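Local coordinates for multicopper oxidase (Uncultured bacterium, PDB 4E9X), which probably oxidises substrates at a mononuclear copper and passes the electrons to a copper cluster where dioxygen is reduced to water, at residues G27-V32 with M307-G312; D166-N171 with H258-G263; L211-D216 with D238-A243. All coordinates share one frame; numbering follows the deposited sequence.

Contact 1: G27-V32 with M307-G312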
ATOM      1  N   GLY A  27     -20.646  -4.922  18.877  1.00 10.27           N
ATOM      2  CA  GLY A  27     -20.118  -6.262  18.582  1.00 10.90           C
ATOM      3  C   GLY A  27     -21.212  -7.176  18.108  1.00 10.25           C
ATOM      4  O   GLY A  27     -22.272  -7.331  18.736  1.00 11.93           O
ATOM      5  N   PHE A  28     -20.991  -7.833  16.985  1.00 10.33           N
ATOM      6  CA  PHE A  28     -21.834  -8.939  16.564  1.00 10.60           C
ATOM      7  C   PHE A  28     -21.743 -10.021  17.645  1.00 10.16           C
ATOM      8  O   PHE A  28     -20.656 -10.416  18.057  1.00 10.62           O
ATOM      9  CB  PHE A  28     -21.368  -9.456  15.201  1.00 10.92           C
ATOM     10  CG  PHE A  28     -21.638  -8.468  14.052  1.00 11.84           C
ATOM     11  CD1 PHE A  28     -22.947  -8.119  13.737  1.00 14.19           C
ATOM     12  CD2 PHE A  28     -20.596  -7.916  13.345  1.00 10.95           C
ATOM     13  CE1 PHE A  28     -23.246  -7.205  12.716  1.00 12.70           C
ATOM     14  CE2 PHE A  28     -20.879  -7.060  12.309  1.00 11.86           C
ATOM     15  CZ  PHE A  28     -22.201  -6.701  11.961  1.00 10.92           C
ATOM     16  N   ASN A  29     -22.904 -10.452  18.138  1.00 11.19           N
ATOM     17  CA  ASN A  29     -23.030 -11.367  19.265  1.00 11.51           C
ATOM     18  C   ASN A  29     -22.187 -10.857  20.421  1.00 11.30           C
ATOM     19  O   ASN A  29     -21.686 -11.667  21.239  1.00 12.53           O
ATOM     20  CB  ASN A  29     -22.660 -12.797  18.879  1.00 11.70           C
ATOM     21  CG  ASN A  29     -23.707 -13.463  18.013  1.00 12.77           C
ATOM     22  OD1 ASN A  29     -24.690 -12.836  17.614  1.00 19.03           O
ATOM     23  ND2 ASN A  29     -23.515 -14.744  17.725  1.00 12.86           N
ATOM     24  N   GLY A  30     -22.023  -9.556  20.574  1.00 11.40           N
ATOM     25  CA  GLY A  30     -21.331  -9.018  21.721  1.00 12.20           C
ATOM     26  C   GLY A  30     -19.842  -9.308  21.752  1.00 11.03           C
ATOM     27  O   GLY A  30     -19.229  -9.299  22.806  1.00 11.36           O
ATOM     28  N   GLN A  31     -19.217  -9.519  20.566  1.00 10.47           N
ATOM     29  CA  GLN A  31     -17.780  -9.813  20.581  1.00  9.19           C
ATOM     30  C   GLN A  31     -17.130  -9.120  19.366  1.00  9.15           C
ATOM     31  O   GLN A  31     -17.813  -8.856  18.363  1.00  9.55           O
ATOM     32  CB  GLN A  31     -17.518 -11.318  20.521  1.00  9.58           C
ATOM     33  CG  GLN A  31     -18.222 -12.048  19.345  1.00  9.02           C
ATOM     34  CD  GLN A  31     -17.726 -13.487  19.277  1.00  9.06           C
ATOM     35  OE1 GLN A  31     -18.192 -14.343  20.046  1.00  9.97           O
ATOM     36  NE2 GLN A  31     -16.802 -13.753  18.371  1.00  9.32           N
ATOM     37  N   VAL A  32     -15.810  -8.888  19.473  1.00  8.84           N
ATOM     38  CA  VAL A  32     -15.004  -8.352  18.387  1.00  9.67           C
ATOM     39  C   VAL A  32     -13.702  -9.168  18.355  1.00  8.79           C
ATOM     40  O   VAL A  32     -13.052  -9.181  19.418  1.00  9.75           O
ATOM     41  CB  VAL A  32     -14.664  -6.885  18.492  1.00  9.21           C
ATOM     42  CG1 VAL A  32     -13.892  -6.458  17.244  1.00  9.13           C
ATOM     43  CG2 VAL A  32     -15.969  -6.041  18.640  1.00 10.14           C
ATOM     44  N   MET A 307     -21.656 -21.562  13.011  1.00 10.89           N
ATOM     45  CA  MET A 307     -21.315 -20.224  13.486  1.00 11.17           C
ATOM     46  C   MET A 307     -20.774 -20.365  14.914  1.00 12.38           C
ATOM     47  O   MET A 307     -21.376 -21.042  15.788  1.00 13.47           O
ATOM     48  CB  MET A 307     -22.462 -19.228  13.390  1.00 13.20           C
ATOM     49  CG  MET A 307     -22.120 -17.906  14.124  1.00 14.96           C
ATOM     50  SD  MET A 307     -23.572 -16.779  14.077  1.00 27.39           S
ATOM     51  CE  MET A 307     -23.349 -16.086  12.487  1.00 40.20           C
ATOM     52  N   PHE A 308     -19.610 -19.778  15.191  1.00 10.28           N
ATOM     53  CA  PHE A 308     -18.894 -19.987  16.427  1.00 10.36           C
ATOM     54  C   PHE A 308     -18.571 -18.674  17.103  1.00  8.88           C
ATOM     55  O   PHE A 308     -17.868 -17.818  16.559  1.00 10.61           O
ATOM     56  CB  PHE A 308     -17.536 -20.730  16.188  1.00 10.89           C
ATOM     57  CG  PHE A 308     -17.739 -22.073  15.541  1.00 11.61           C
ATOM     58  CD1 PHE A 308     -17.739 -23.210  16.343  1.00 13.44           C
ATOM     59  CD2 PHE A 308     -17.921 -22.168  14.168  1.00 11.90           C
ATOM     60  CE1 PHE A 308     -17.937 -24.458  15.783  1.00 13.41           C
ATOM     61  CE2 PHE A 308     -18.162 -23.431  13.642  1.00 14.17           C
ATOM     62  CZ  PHE A 308     -18.149 -24.571  14.439  1.00 15.67           C
ATOM     63  N   ASP A 309     -19.111 -18.531  18.315  1.00  8.81           N
ATOM     64  CA  ASP A 309     -18.714 -17.435  19.206  1.00  9.32           C
ATOM     65  C   ASP A 309     -17.386 -17.780  19.878  1.00  8.75           C
ATOM     66  O   ASP A 309     -16.930 -18.939  19.847  1.00 10.22           O
ATOM     67  CB  ASP A 309     -19.737 -17.132  20.298  1.00 10.21           C
ATOM     68  CG  ASP A 309     -21.041 -16.523  19.831  1.00 12.00           C
ATOM     69  OD1 ASP A 309     -21.245 -16.316  18.638  1.00 14.86           O
ATOM     70  OD2 ASP A 309     -21.923 -16.295  20.717  1.00 18.74           O
ATOM     71  N   HIS A 310     -16.756 -16.782  20.471  1.00  8.63           N
ATOM     72  CA  HIS A 310     -15.554 -17.060  21.221  1.00  9.35           C
ATOM     73  C   HIS A 310     -15.508 -16.095  22.406  1.00  9.65           C
ATOM     74  O   HIS A 310     -15.497 -14.854  22.243  1.00 10.10           O
ATOM     75  CB  HIS A 310     -14.288 -16.906  20.376  1.00 10.45           C
ATOM     76  CG  HIS A 310     -13.036 -17.099  21.201  1.00  9.20           C
ATOM     77  ND1 HIS A 310     -12.932 -18.145  22.103  1.00 10.75           N
ATOM     78  CD2 HIS A 310     -11.885 -16.393  21.194  1.00  9.23           C
ATOM     79  CE1 HIS A 310     -11.711 -18.049  22.651  1.00  9.72           C
ATOM     80  NE2 HIS A 310     -11.074 -16.998  22.137  1.00  9.87           N
ATOM     81  N   ASP A 311     -15.463 -16.676  23.626  1.00  9.23           N
ATOM     82  CA  ASP A 311     -15.531 -15.795  24.781  1.00  9.57           C
ATOM     83  C   ASP A 311     -14.281 -14.962  24.953  1.00  9.31           C
ATOM     84  O   ASP A 311     -14.353 -13.922  25.589  1.00 11.50           O
ATOM     85  CB  ASP A 311     -15.835 -16.578  26.073  1.00 10.95           C
ATOM     86  CG  ASP A 311     -14.933 -17.747  26.358  1.00 11.83           C
ATOM     87  OD1 ASP A 311     -13.796 -17.782  25.814  1.00 14.35           O
ATOM     88  OD2 ASP A 311     -15.380 -18.685  27.073  1.00 11.34           O
ATOM     89  N   GLY A 312     -13.129 -15.305  24.364  1.00  9.65           N
ATOM     90  CA  GLY A 312     -11.950 -14.425  24.474  1.00 10.79           C
ATOM     91  C   GLY A 312     -12.165 -13.133  23.735  1.00 10.45           C
ATOM     92  O   GLY A 312     -11.398 -12.191  23.936  1.00 17.70           O
TER

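Contact 2: D166-N171 with H258-G263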
ATOM      1  N   ASP A 166      -4.292   5.826  17.204  1.00 10.66           N
ATOM      2  CA  ASP A 166      -3.146   5.748  18.062  1.00 11.09           C
ATOM      3  C   ASP A 166      -3.013   4.377  18.731  1.00 11.33           C
ATOM      4  O   ASP A 166      -2.046   4.157  19.472  1.00 11.44           O
ATOM      5  CB  ASP A 166      -3.141   6.843  19.127  1.00 11.66           C
ATOM      6  CG  ASP A 166      -4.439   6.960  19.912  1.00 13.65           C
ATOM      7  OD1 ASP A 166      -5.437   6.305  19.604  1.00 12.02           O
ATOM      8  OD2 ASP A 166      -4.468   7.766  20.885  1.00 18.48           O
ATOM      9  N   TYR A 167      -3.904   3.442  18.440  1.00 10.83           N
ATOM     10  CA  TYR A 167      -3.743   2.060  18.889  1.00  9.72           C
ATOM     11  C   TYR A 167      -4.083   1.143  17.704  1.00  8.77           C
ATOM     12  O   TYR A 167      -4.767   1.507  16.772  1.00  9.78           O
ATOM     13  CB  TYR A 167      -4.611   1.691  20.071  1.00 10.81           C
ATOM     14  CG  TYR A 167      -4.267   2.352  21.391  1.00 10.89           C
ATOM     15  CD1 TYR A 167      -3.644   1.648  22.402  1.00 11.15           C
ATOM     16  CD2 TYR A 167      -4.642   3.696  21.597  1.00 12.30           C
ATOM     17  CE1 TYR A 167      -3.342   2.258  23.646  1.00 12.56           C
ATOM     18  CE2 TYR A 167      -4.340   4.291  22.826  1.00 13.30           C
ATOM     19  CZ  TYR A 167      -3.704   3.589  23.844  1.00 13.92           C
ATOM     20  OH  TYR A 167      -3.428   4.223  25.046  1.00 15.93           O
ATOM     21  N   PHE A 168      -3.466  -0.032  17.736  1.00  9.69           N
ATOM     22  CA  PHE A 168      -3.418  -0.978  16.594  1.00  9.56           C
ATOM     23  C   PHE A 168      -3.575  -2.414  17.072  1.00  8.93           C
ATOM     24  O   PHE A 168      -3.091  -2.712  18.173  1.00 11.01           O
ATOM     25  CB  PHE A 168      -2.114  -0.803  15.783  1.00  9.82           C
ATOM     26  CG  PHE A 168      -1.856   0.660  15.436  1.00 10.00           C
ATOM     27  CD1 PHE A 168      -2.425   1.185  14.275  1.00 11.58           C
ATOM     28  CD2 PHE A 168      -1.121   1.473  16.295  1.00 10.16           C
ATOM     29  CE1 PHE A 168      -2.258   2.532  13.995  1.00 12.35           C
ATOM     30  CE2 PHE A 168      -0.965   2.837  16.003  1.00 10.28           C
ATOM     31  CZ  PHE A 168      -1.550   3.341  14.854  1.00 13.53           C
ATOM     32  N   SER A 169      -4.203  -3.293  16.307  1.00  7.42           N
ATOM     33  CA  SER A 169      -4.457  -4.606  16.860  1.00  7.26           C
ATOM     34  C   SER A 169      -4.511  -5.683  15.794  1.00  7.23           C
ATOM     35  O   SER A 169      -4.704  -5.443  14.594  1.00  7.50           O
ATOM     36  CB  SER A 169      -5.801  -4.607  17.628  1.00  8.45           C
ATOM     37  OG  SER A 169      -6.869  -4.180  16.737  1.00  9.06           O
ATOM     38  N   VAL A 170      -4.380  -6.923  16.281  1.00  7.64           N
ATOM     39  CA  VAL A 170      -4.844  -8.094  15.567  1.00  7.65           C
ATOM     40  C   VAL A 170      -5.948  -8.709  16.416  1.00  7.27           C
ATOM     41  O   VAL A 170      -5.786  -8.878  17.636  1.00  8.11           O
ATOM     42  CB  VAL A 170      -3.689  -9.088  15.263  1.00  8.26           C
ATOM     43  CG1 VAL A 170      -2.891  -9.471  16.502  1.00 10.47           C
ATOM     44  CG2 VAL A 170      -4.257 -10.365  14.570  1.00  9.95           C
ATOM     45  N   ASN A 171      -7.071  -9.038  15.806  1.00  7.05           N
ATOM     46  CA  ASN A 171      -8.249  -9.619  16.488  1.00  8.83           C
ATOM     47  C   ASN A 171      -8.605  -8.800  17.713  1.00  7.87           C
ATOM     48  O   ASN A 171      -8.905  -9.354  18.778  1.00  8.79           O
ATOM     49  CB  ASN A 171      -8.026 -11.093  16.814  1.00  8.23           C
ATOM     50  CG  ASN A 171      -7.895 -11.891  15.519  1.00  7.49           C
ATOM     51  OD1 ASN A 171      -8.148 -11.357  14.450  1.00  8.38           O
ATOM     52  ND2 ASN A 171      -7.452 -13.154  15.599  1.00  8.56           N
ATOM     53  N   HIS A 258       2.817   1.539  14.002  1.00 10.94           N
ATOM     54  CA  HIS A 258       1.789   0.608  14.453  1.00  9.93           C
ATOM     55  C   HIS A 258       2.263  -0.291  15.575  1.00 11.22           C
ATOM     56  O   HIS A 258       1.407  -0.947  16.169  1.00 13.00           O
ATOM     57  CB  HIS A 258       1.377  -0.298  13.267  1.00  9.43           C
ATOM     58  CG  HIS A 258       0.651   0.496  12.221  1.00 10.09           C
ATOM     59  ND1 HIS A 258       0.034  -0.097  11.157  1.00 10.11           N
ATOM     60  CD2 HIS A 258       0.423   1.837  12.097  1.00 12.09           C
ATOM     61  CE1 HIS A 258      -0.538   0.832  10.402  1.00 13.45           C
ATOM     62  NE2 HIS A 258      -0.315   2.024  10.959  1.00 13.56           N
ATOM     63  N   VAL A 259       3.585  -0.319  15.871  1.00 11.16           N
ATOM     64  CA  VAL A 259       3.997  -1.125  17.040  1.00 11.67           C
ATOM     65  C   VAL A 259       4.148  -0.208  18.245  1.00 11.40           C
ATOM     66  O   VAL A 259       5.071  -0.213  19.051  1.00 14.97           O
ATOM     67  CB  VAL A 259       5.260  -1.951  16.783  1.00 13.42           C
ATOM     68  CG1 VAL A 259       4.859  -3.067  15.780  1.00 16.97           C
ATOM     69  CG2 VAL A 259       6.398  -1.164  16.261  1.00 16.09           C
ATOM     70  N   THR A 260       3.119   0.612  18.395  1.00 12.05           N
ATOM     71  CA  THR A 260       3.000   1.508  19.542  1.00 11.97           C
ATOM     72  C   THR A 260       1.569   1.383  20.077  1.00 12.11           C
ATOM     73  O   THR A 260       0.672   0.847  19.406  1.00 12.70           O
ATOM     74  CB  THR A 260       3.310   2.978  19.187  1.00 12.81           C
ATOM     75  OG1 THR A 260       2.292   3.513  18.287  1.00 13.53           O
ATOM     76  CG2 THR A 260       4.668   3.155  18.521  1.00 13.90           C
ATOM     77  N   ALA A 261       1.356   1.950  21.278  1.00 12.11           N
ATOM     78  CA  ALA A 261       0.028   1.947  21.882  1.00 11.48           C
ATOM     79  C   ALA A 261      -0.080   3.260  22.617  1.00 12.16           C
ATOM     80  O   ALA A 261       0.637   3.449  23.615  1.00 13.74           O
ATOM     81  CB  ALA A 261      -0.096   0.795  22.867  1.00 13.15           C
ATOM     82  N   GLY A 262      -0.894   4.201  22.165  1.00 12.93           N
ATOM     83  CA  GLY A 262      -0.934   5.482  22.910  1.00 15.52           C
ATOM     84  C   GLY A 262       0.389   6.203  22.932  1.00 15.93           C
ATOM     85  O   GLY A 262       0.644   6.924  23.925  1.00 20.62           O
ATOM     86  N   GLY A 263       1.205   6.030  21.902  1.00 14.01           N
ATOM     87  CA  GLY A 263       2.510   6.676  21.809  1.00 15.46           C
ATOM     88  C   GLY A 263       3.591   5.914  22.556  1.00 16.76           C
ATOM     89  O   GLY A 263       4.753   6.352  22.570  1.00 18.68           O
TER
HETATM   90  O   HOH W   1       0.512   5.165  19.321  1.00 12.99           O
HETATM   91  O   HOH W   2      -1.757  -0.300  19.962  1.00 11.34           O

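Contact 3: L211-D216 with D238-A243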
ATOM      1  N   LEU A 211       4.347 -18.497   1.950  1.00  7.08           N
ATOM      2  CA  LEU A 211       3.934 -18.724   0.573  1.00  7.16           C
ATOM      3  C   LEU A 211       2.541 -18.119   0.412  1.00  7.11           C
ATOM      4  O   LEU A 211       1.593 -18.627   1.021  1.00  7.45           O
ATOM      5  CB  LEU A 211       3.893 -20.219   0.248  1.00  8.37           C
ATOM      6  CG  LEU A 211       3.470 -20.508  -1.203  1.00  9.60           C
ATOM      7  CD1 LEU A 211       4.484 -19.941  -2.210  1.00 11.18           C
ATOM      8  CD2 LEU A 211       3.290 -22.009  -1.418  1.00 14.12           C
ATOM      9  N   VAL A 212       2.444 -17.040  -0.349  1.00  7.09           N
ATOM     10  CA  VAL A 212       1.151 -16.367  -0.596  1.00  6.82           C
ATOM     11  C   VAL A 212       0.399 -17.185  -1.648  1.00  6.93           C
ATOM     12  O   VAL A 212       0.827 -17.287  -2.805  1.00  7.80           O
ATOM     13  CB  VAL A 212       1.382 -14.926  -1.056  1.00  7.38           C
ATOM     14  CG1 VAL A 212       0.004 -14.283  -1.246  1.00  8.04           C
ATOM     15  CG2 VAL A 212       2.256 -14.128  -0.077  1.00  8.05           C
ATOM     16  N   THR A 213      -0.727 -17.790  -1.229  1.00  7.36           N
ATOM     17  CA  THR A 213      -1.464 -18.673  -2.121  1.00  7.11           C
ATOM     18  C   THR A 213      -2.792 -18.120  -2.597  1.00  7.28           C
ATOM     19  O   THR A 213      -3.294 -18.607  -3.594  1.00  7.75           O
ATOM     20  CB  THR A 213      -1.759 -20.009  -1.365  1.00  8.15           C
ATOM     21  OG1 THR A 213      -2.486 -19.745  -0.168  1.00  8.51           O
ATOM     22  CG2 THR A 213      -0.463 -20.713  -0.933  1.00  8.92           C
ATOM     23  N   HIS A 214      -3.396 -17.176  -1.859  1.00  6.82           N
ATOM     24  CA  HIS A 214      -4.731 -16.682  -2.223  1.00  7.50           C
ATOM     25  C   HIS A 214      -4.828 -15.174  -2.014  1.00  7.21           C
ATOM     26  O   HIS A 214      -4.314 -14.671  -1.006  1.00  7.86           O
ATOM     27  CB  HIS A 214      -5.862 -17.287  -1.376  1.00  8.29           C
ATOM     28  CG  HIS A 214      -6.040 -18.781  -1.452  1.00  7.96           C
ATOM     29  ND1 HIS A 214      -5.083 -19.670  -0.958  1.00  8.54           N
ATOM     30  CD2 HIS A 214      -7.073 -19.516  -1.952  1.00  8.97           C
ATOM     31  CE1 HIS A 214      -5.560 -20.878  -1.162  1.00  9.27           C
ATOM     32  NE2 HIS A 214      -6.758 -20.825  -1.767  1.00  9.90           N
ATOM     33  N   LYS A 215      -5.490 -14.552  -2.952  1.00  6.83           N
ATOM     34  CA  LYS A 215      -5.783 -13.121  -2.884  1.00  7.58           C
ATOM     35  C   LYS A 215      -7.307 -12.986  -2.830  1.00  6.79           C
ATOM     36  O   LYS A 215      -7.999 -13.507  -3.714  1.00  7.34           O
ATOM     37  CB  LYS A 215      -5.196 -12.402  -4.109  1.00  8.26           C
ATOM     38  CG  LYS A 215      -5.790 -11.058  -4.433  1.00 10.34           C
ATOM     39  CD  LYS A 215      -5.627  -9.988  -3.341  1.00  9.58           C
ATOM     40  CE  LYS A 215      -6.228  -8.692  -3.888  1.00 10.11           C
ATOM     41  NZ  LYS A 215      -6.669  -7.826  -2.777  1.00  8.42           N
ATOM     42  N   ASP A 216      -7.797 -12.330  -1.759  1.00  7.28           N
ATOM     43  CA  ASP A 216      -9.250 -12.139  -1.568  1.00  7.47           C
ATOM     44  C   ASP A 216      -9.990 -13.479  -1.646  1.00  7.66           C
ATOM     45  O   ASP A 216     -11.136 -13.560  -2.103  1.00  8.36           O
ATOM     46  CB  ASP A 216      -9.814 -11.143  -2.573  1.00  7.75           C
ATOM     47  CG  ASP A 216      -9.176  -9.732  -2.392  1.00  7.17           C
ATOM     48  OD1 ASP A 216      -8.527  -9.479  -1.358  1.00  7.28           O
ATOM     49  OD2 ASP A 216      -9.356  -8.967  -3.360  1.00  7.70           O
ATOM     50  N   ASP A 238      -4.154 -15.196   1.915  1.00  7.39           N
ATOM     51  CA  ASP A 238      -3.884 -16.431   2.617  1.00  7.63           C
ATOM     52  C   ASP A 238      -2.467 -16.832   2.302  1.00  6.67           C
ATOM     53  O   ASP A 238      -2.035 -16.757   1.149  1.00  7.43           O
ATOM     54  CB  ASP A 238      -4.782 -17.587   2.181  1.00  7.98           C
ATOM     55  CG  ASP A 238      -6.287 -17.473   2.325  1.00  7.72           C
ATOM     56  OD1 ASP A 238      -6.819 -16.383   2.613  1.00  8.58           O
ATOM     57  OD2 ASP A 238      -6.927 -18.528   2.179  1.00 10.34           O
ATOM     58  N   VAL A 239      -1.759 -17.293   3.342  1.00  6.91           N
ATOM     59  CA  VAL A 239      -0.393 -17.758   3.158  1.00  6.82           C
ATOM     60  C   VAL A 239      -0.264 -19.124   3.857  1.00  6.82           C
ATOM     61  O   VAL A 239      -1.106 -19.532   4.661  1.00  7.90           O
ATOM     62  CB  VAL A 239       0.637 -16.782   3.761  1.00  7.09           C
ATOM     63  CG1 VAL A 239       0.433 -15.366   3.170  1.00  8.25           C
ATOM     64  CG2 VAL A 239       0.583 -16.760   5.301  1.00  7.49           C
ATOM     65  N   ILE A 240       0.817 -19.822   3.515  1.00  7.35           N
ATOM     66  CA  ILE A 240       1.248 -21.047   4.203  1.00  7.41           C
ATOM     67  C   ILE A 240       2.627 -20.798   4.791  1.00  7.19           C
ATOM     68  O   ILE A 240       3.538 -20.316   4.097  1.00  8.08           O
ATOM     69  CB  ILE A 240       1.324 -22.233   3.194  1.00  7.90           C
ATOM     70  CG1 ILE A 240      -0.053 -22.557   2.581  1.00  9.34           C
ATOM     71  CG2 ILE A 240       1.938 -23.446   3.863  1.00 10.09           C
ATOM     72  CD1 ILE A 240      -1.014 -23.123   3.623  1.00 12.34           C
ATOM     73  N   ILE A 241       2.777 -21.173   6.061  1.00  7.09           N
ATOM     74  CA  ILE A 241       4.094 -21.265   6.691  1.00  8.11           C
ATOM     75  C   ILE A 241       4.354 -22.730   7.007  1.00  8.18           C
ATOM     76  O   ILE A 241       3.529 -23.380   7.654  1.00  9.80           O
ATOM     77  CB  ILE A 241       4.199 -20.412   7.968  1.00  7.72           C
ATOM     78  CG1 ILE A 241       4.208 -18.920   7.586  1.00  8.69           C
ATOM     79  CG2 ILE A 241       5.441 -20.819   8.769  1.00  9.69           C
ATOM     80  CD1 ILE A 241       4.235 -17.969   8.765  1.00  9.90           C
ATOM     81  N   GLU A 242       5.496 -23.247   6.562  1.00  9.28           N
ATOM     82  CA  GLU A 242       6.002 -24.550   7.004  1.00  8.92           C
ATOM     83  C   GLU A 242       6.685 -24.354   8.335  1.00  8.18           C
ATOM     84  O   GLU A 242       7.714 -23.654   8.373  1.00 10.20           O
ATOM     85  CB  GLU A 242       6.984 -25.164   5.968  1.00 10.61           C
ATOM     86  CG  GLU A 242       6.435 -25.249   4.543  1.00 13.40           C
ATOM     87  CD  GLU A 242       5.512 -26.437   4.316  1.00 14.68           C
ATOM     88  OE1 GLU A 242       5.520 -27.411   5.107  1.00 18.11           O
ATOM     89  OE2 GLU A 242       4.792 -26.394   3.305  1.00 20.78           O
ATOM     90  N   ALA A 243       6.152 -24.939   9.406  1.00  9.42           N
ATOM     91  CA  ALA A 243       6.797 -24.753  10.725  1.00  9.14           C
ATOM     92  C   ALA A 243       7.915 -25.728  10.943  1.00  9.37           C
ATOM     93  O   ALA A 243       7.799 -26.716  11.645  1.00 12.43           O
ATOM     94  CB  ALA A 243       5.723 -24.903  11.825  1.00 12.88           C
TER
HETATM   95  O   HOH W   3      -3.026 -20.680   2.382  1.00 11.40           O
HETATM   96  O   HOH W   4      -7.082 -14.527   0.583  1.00  8.52           O

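Contact 1: G27-V32 with M307-G312
N29 and Q31 lie in a tight turn, and each sends its amide to the chain that leaves strand 306-308. ND2 of N29 gives a nearly straight hydrogen bond to OD1 of D309 (2.9 Å, 173° at the hydrogen). OD1 lies in the plane of the N29 amide and receives the bond on its syn lone pair, although the amide and carboxylate planes are turned 70° from each other. The second bond runs the other way, from the backbone N of H310 to OE1 of Q31 (2.9 Å). CG of Q31 stands between its backbone N and carbonyl carbon (chi1 53°), and the extended chain beyond it carries the amide across to that N-H.

Both amides are held at their other end too: OD1 of N29 accepts from the backbone of T9, and NE2 of Q31 donates to O of P33. Neither is therefore likely to flip. Packing is slight by comparison. OE1 of Q31 rests 3.2 Å from CB of D309, and SD of M307 stays 4.2 Å from ND2 of N29, while the ring of H310 turns off to D292. N29 and G30, both at positive phi, form the corners of a type I' turn from F28 to Q31, which overlaps a type II turn from G27 to G30.

The join between the first cupredoxin-like region and the returning C-terminal chain thus relies on matched donors and acceptors more than on apolar burial, so its hold depends on how the two amides are turned.

Contact 2: D166-N171 with H258-G263
Two aromatic side chains of 166-171, Y167 and F168, lean on different parts of the loop 258-263. F168 and H258 form an offset stack, with ring centroids 4.3 Å apart and planes 17° from parallel. The closest atoms are CE1 of F168 and CD2 of H258, at 3.4 Å, so the rings overlap toward their rims. CA of H258 adds a CH-pi contact over the F168 ring, and O of T260 meets that ring at its edge, in plane. ND1 of H258 is engaged by D253, which would fix the rotation of the imidazole.

Y167 meets a peptide instead of a ring. Its face lies against the A261-G262 link, with N of G262 over the ring centre and 3.3 Å from CZ of Y167, while CB of A261 touches CE1 of Y167 at 3.6 Å. A side chain on G262 would run into OH of Y167, and its positive phi also favours glycine. With an alanine in place of Y167, the A261-G262 peptide would probably lose its aromatic backing and face a gap.

The polar links run through the backbone, two waters and the hydroxyl of T260. N of G262 donates to O of D166 (2.9 Å). One water donates to O of D166 and OG1 of T260 and accepts from N of G263, OG1 of T260 being bonded as well to O of T257; a second joins N of F168 to O of T260.

Strand 167-170, outermost within this chain in its six-stranded sheet, is entered through a classic beta bulge where D166 and Y167 both face W147 of strand 138-147. The loop comes from between strands 248-253 and 270-275 of another sheet, and the second subunit packs its P161 on F168 and its N110 on T260.

Contact 3: L211-D216 with D238-A243
H214 and D238 turn their side chains alike: in both, CG lies beside the backbone N and anti to the carbonyl carbon (chi1 -61° and -60°). This lays the carboxylate aslant over the imidazole, with OD2 of D238 3.7 Å from CG of H214, above one face and toward the rim. T213 is turned differently, with OG1 between its backbone N and carbonyl carbon (chi1 58°), which swings the hydroxyl into the plane of the neighbouring ring, 2.7 Å from ND1 of H214. That hydrogen bond fixes the edge of the imidazole whose face meets D238.

The backbone explains why two successive residues share one partner. T213 and H214 both face D238 in a classic beta bulge: O of D238 accepts from N of T213 (2.9 Å) and, weakly, from N of H214 (3.3 Å). D238 N returns a bond to O of H214. Beyond the bulge the strands pair regularly, L211 and I240 exchanging two bonds, N of each to O of the other, both 2.9 Å. V212 and V239 form the intervening non-hydrogen-bonded pair and point to the opposite face from H214 and D238, where CG2 of V212 meets CG1 of V239 at 3.9 Å.

The buried carboxylate is well supplied: OD2 of D238 makes a salt bridge to K190, and OD1 takes bonds from T100 and a water. K190 belongs to strand 187-195, which flanks strand 236-243 on one side, as strand 210-215 does on the other; strand 218-226 follows, outermost within this chain. K215 and D216 form a salt bridge; NZ of K215 bonds O of T228, and OD2 of D216 the backbone N of D227 and T228, all of the third subunit.

In the fold
The three contacts nest along the chain: contact 3 lies inside the loop closed by contact 2, which lies inside the one closed by contact 1. Their centres are 22 to 26 Å apart and none touches another, although the nearest atoms of contacts 1 and 2 come within about 4 Å. Contacts 2 and 3 share the six-stranded sheet of the second cupredoxin-like region, strand 167-170 outermost within this chain and strands 210-215 and 236-243 farther across. Contact 1 instead brings the C-terminal chain back to the first region, across the chain's centre from contact 3. Contacts 2 and 3 also border different neighbouring subunits, consistent with a trimer built from two-domain chains.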